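Local coordinates for protein serine-threonine phosphatase 2C (Toxoplasma gondii, PDB 2I44) that probably removes phosphate from phosphoserine and phosphothreonine in proteins, as a metal-dependent phosphatase of the PP2C family, and binds calcium ions in this crystal, at residues A[262-265]-A[266-270]; A[294-297]-A[298-302]. One frame throughout, in Å; residues are numbered along the deposited sequence.

Interaction 1: residues A[262-265]-A[266-270]; sequences ILAT and DGLWD. With CA (calcium ion), chain D.
With CG of Trp269 anti to its carbonyl carbon (chi1 -55°) and CG of Leu268 anti to its backbone N (chi1 167°), both side chains fold back from the short helix 266-269 onto the end of strand 258-264. CD2 of Leu268 presses on CB of Ala264 at 3.4 Å, a tight fit, and lies over one face of the indole toward its rim. The indole turns an edge to the carbonyl oxygens of Ala264 and Ile262: NE1 of Trp269 makes a weak, bent bond to Ala264 O (3.1 Å, 126°), while the carbonyl O of Arg159 on the adjacent strand also accepts from it. Farther along the ring, CZ2 meets Ile262 CG2 at 4.0 Å. Thr265 is the N-cap. Its carbonyl O takes the N-H of Leu268 at 2.9 Å from above the carbonyl plane; its OG1 hydrogen-bonds the Asp38 carboxylate, and a capping bond from Gly267 N is weak and uncertain. Asp266, the first helical residue, binds the calcium ion through OD1 at 2.3 Å, alongside Asp60 and Asp311. Because OD2 accepts from a calcium-bound water, the carboxylate should stay turned toward the metal.

Interaction 2: residues A[294-297]-A[298-302]; sequences ALVE and MTLAE
Leu295 O is gripped twice by Thr299, through the hydroxyl and through the backbone N-H, one turn on in the alpha-helix 291-305. This is a helical threonine bonding back to the i-4 carbonyl, in one of the helices that flank the PP2C beta sandwich. The hydroxyl bond is the shorter, Thr299 OG1 to Leu295 O at 2.8 Å, and it arrives nearly along the C=O axis. The amide comes from above the carbonyl plane, with Thr299 N at 3.3 Å from Leu295 O. The hydroxyl's share of this depends on chi1 of Thr299 (-65°), which sets OG1 anti to its own carbonyl carbon and beside its backbone N, so the threonine satisfies its hydroxyl within the helix on a buried face. The neighbouring i to i+4 bonds are more regular: Leu300 N reaches Val296 O at 3.0 Å, and Ala301 N reaches Glu297 O at 2.9 Å. Val296 and Leu300 form an apolar ridge one turn apart, lying side by side and pointing the same way, and both touching Asp29 of strand 22-29. Leu295 packs instead on helix 274-286 and strand 313-320, while Thr299 meets Ile313. The helix packs against strands 22-29 and 313-320 of the sheet, with Glu297 and Ala301 exposed. Along the ridge, the branch CG1 of Val296, anti to its backbone N, touches Leu300 CD1 at 3.8 Å.

Interaction 1 precedes interaction 2 along the chain, and their centres lie 11 Å apart within the PP2C family region. Helix 274-286 intervenes in sequence between the strand-to-helix turn of 262-270 and helix 291-305, and packs against both. The two contacts also touch directly: Ile262 CG2 meets Leu295 CD1 at 3.8 Å, and Gly267 O meets Thr299 CG2 at 3.6 Å. Strand 258-264 pairs with strand 313-320, on which helix 291-305 rests, so both contacts belong to one helix-covered side of the same antiparallel sheet. Interaction 1 carries a calcium ligand, whereas the Thr299 side chain stays about 11 Å from a bound calcium, placing interaction 2 in the packing layer behind the metal site.

Interaction 1: residues A[262-265]-A[266-270]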
# COMPACT_ATOMS: atom_id res chain seq x y z
N ILE A 262 0.61 -10.87 -0.03
CA ILE A 262 -0.71 -10.35 -0.36
C ILE A 262 -0.82 -8.88 -0.02
O ILE A 262 -0.70 -8.49 1.15
CB ILE A 262 -1.83 -11.11 0.41
CG1 ILE A 262 -1.78 -12.60 0.07
CG2 ILE A 262 -3.19 -10.53 0.07
CD1 ILE A 262 -2.78 -13.44 0.86
N LEU A 263 -1.04 -8.05 -1.04
CA LEU A 263 -1.21 -6.63 -0.82
C LEU A 263 -2.71 -6.40 -0.93
O LEU A 263 -3.34 -6.82 -1.90
CB LEU A 263 -0.47 -5.80 -1.87
CG LEU A 263 1.06 -5.92 -1.93
CD1 LEU A 263 1.46 -7.14 -2.75
CD2 LEU A 263 1.66 -4.66 -2.56
N ALA A 264 -3.30 -5.75 0.07
CA ALA A 264 -4.74 -5.51 0.05
C ALA A 264 -5.18 -4.32 0.90
O ALA A 264 -4.48 -3.88 1.81
CB ALA A 264 -5.46 -6.77 0.50
N THR A 265 -6.36 -3.79 0.59
CA THR A 265 -6.92 -2.67 1.34
C THR A 265 -7.65 -3.20 2.57
O THR A 265 -7.85 -4.42 2.70
CB THR A 265 -7.91 -1.86 0.47
OG1 THR A 265 -8.94 -2.72 -0.01
CG2 THR A 265 -7.19 -1.25 -0.70
N ASP A 266 -8.05 -2.30 3.46
CA ASP A 266 -8.75 -2.70 4.67
C ASP A 266 -10.09 -3.32 4.33
O ASP A 266 -10.74 -3.93 5.18
CB ASP A 266 -8.92 -1.51 5.64
CG ASP A 266 -9.78 -0.38 5.07
OD1 ASP A 266 -10.27 -0.49 3.93
OD2 ASP A 266 -9.95 0.63 5.78
N GLY A 267 -10.50 -3.17 3.08
CA GLY A 267 -11.75 -3.76 2.63
C GLY A 267 -11.65 -5.27 2.80
O GLY A 267 -12.67 -5.97 2.92
N LEU A 268 -10.42 -5.77 2.82
CA LEU A 268 -10.17 -7.19 3.02
C LEU A 268 -9.78 -7.49 4.47
O LEU A 268 -10.32 -8.40 5.10
CB LEU A 268 -9.03 -7.69 2.12
CG LEU A 268 -8.52 -9.08 2.52
CD1 LEU A 268 -9.61 -10.13 2.24
CD2 LEU A 268 -7.25 -9.43 1.75
N TRP A 269 -8.86 -6.70 5.01
CA TRP A 269 -8.35 -6.91 6.36
C TRP A 269 -9.32 -6.64 7.51
O TRP A 269 -9.19 -7.23 8.58
CB TRP A 269 -7.07 -6.10 6.55
CG TRP A 269 -6.04 -6.43 5.50
CD1 TRP A 269 -5.38 -5.54 4.69
CD2 TRP A 269 -5.56 -7.73 5.15
NE1 TRP A 269 -4.52 -6.21 3.86
CE2 TRP A 269 -4.60 -7.56 4.13
CE3 TRP A 269 -5.84 -9.02 5.60
CZ2 TRP A 269 -3.92 -8.64 3.55
CZ3 TRP A 269 -5.16 -10.11 5.02
CH2 TRP A 269 -4.21 -9.90 4.01
N ASP A 270 -10.29 -5.76 7.32
CA ASP A 270 -11.24 -5.52 8.40
C ASP A 270 -12.03 -6.79 8.66
O ASP A 270 -12.60 -6.97 9.74
CB ASP A 270 -12.17 -4.35 8.07
CG ASP A 270 -11.48 -3.00 8.16
OD1 ASP A 270 -10.42 -2.91 8.84
OD2 ASP A 270 -11.99 -2.01 7.57
CA CA D . -11.23 1.06 2.48
O HOH W 1 -10.98 2.18 4.04
O HOH W 2 -10.88 -0.32 0.65
O HOH W 3 -12.48 2.38 1.45

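Interaction 2: residues A[294-297]-A[298-302]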
# COMPACT_ATOMS: atom_id res chain seq x y z
N ALA A 294 -10.53 -15.12 -5.24
CA ALA A 294 -11.00 -15.93 -4.13
C ALA A 294 -11.04 -15.08 -2.86
O ALA A 294 -12.02 -15.11 -2.12
CB ALA A 294 -10.08 -17.13 -3.93
N LEU A 295 -9.99 -14.30 -2.63
CA LEU A 295 -9.93 -13.43 -1.46
C LEU A 295 -11.06 -12.41 -1.44
O LEU A 295 -11.66 -12.16 -0.40
CB LEU A 295 -8.59 -12.70 -1.40
CG LEU A 295 -7.38 -13.52 -0.94
CD1 LEU A 295 -6.10 -12.72 -1.12
CD2 LEU A 295 -7.57 -13.91 0.51
N VAL A 296 -11.36 -11.82 -2.59
CA VAL A 296 -12.43 -10.83 -2.66
C VAL A 296 -13.82 -11.45 -2.52
O VAL A 296 -14.64 -10.98 -1.72
CB VAL A 296 -12.35 -10.00 -3.97
CG1 VAL A 296 -13.57 -9.07 -4.08
CG2 VAL A 296 -11.06 -9.19 -4.00
N GLU A 297 -14.09 -12.50 -3.29
CA GLU A 297 -15.41 -13.13 -3.23
C GLU A 297 -15.72 -13.75 -1.86
O GLU A 297 -16.84 -13.66 -1.38
CB GLU A 297 -15.54 -14.17 -4.35
CG GLU A 297 -15.23 -13.59 -5.73
CD GLU A 297 -15.71 -14.45 -6.88
OE1 GLU A 297 -15.54 -15.68 -6.82
OE2 GLU A 297 -16.25 -13.88 -7.86
N MSE A 298 -14.71 -14.35 -1.23
CA MSE A 298 -14.86 -14.95 0.09
C MSE A 298 -15.21 -13.87 1.11
O MSE A 298 -16.05 -14.08 1.99
CB MSE A 298 -13.56 -15.63 0.53
CG MSE A 298 -13.17 -16.87 -0.25
SE MSE A 298 -14.13 -18.43 0.29
CE MSE A 298 -12.86 -19.15 1.54
N THR A 299 -14.56 -12.72 1.00
CA THR A 299 -14.79 -11.59 1.89
C THR A 299 -16.19 -11.04 1.72
O THR A 299 -16.87 -10.75 2.70
CB THR A 299 -13.76 -10.46 1.62
OG1 THR A 299 -12.45 -10.93 1.94
CG2 THR A 299 -14.08 -9.22 2.46
N LEU A 300 -16.63 -10.92 0.46
CA LEU A 300 -17.96 -10.41 0.16
C LEU A 300 -19.05 -11.36 0.67
O LEU A 300 -20.08 -10.91 1.18
CB LEU A 300 -18.11 -10.20 -1.35
CG LEU A 300 -17.35 -9.00 -1.93
CD1 LEU A 300 -17.33 -9.06 -3.45
CD2 LEU A 300 -18.02 -7.72 -1.46
N ALA A 301 -18.82 -12.66 0.55
CA ALA A 301 -19.78 -13.64 1.02
C ALA A 301 -19.94 -13.52 2.54
O ALA A 301 -21.06 -13.53 3.06
CB ALA A 301 -19.32 -15.04 0.65
N GLU A 302 -18.82 -13.40 3.24
CA GLU A 302 -18.84 -13.28 4.69
C GLU A 302 -19.58 -12.02 5.12
O GLU A 302 -20.34 -12.03 6.09
CB GLU A 302 -17.41 -13.24 5.24
CG GLU A 302 -17.31 -13.09 6.75
CD GLU A 302 -18.06 -14.18 7.50
OE1 GLU A 302 -18.12 -15.32 6.99
OE2 GLU A 302 -18.59 -13.90 8.59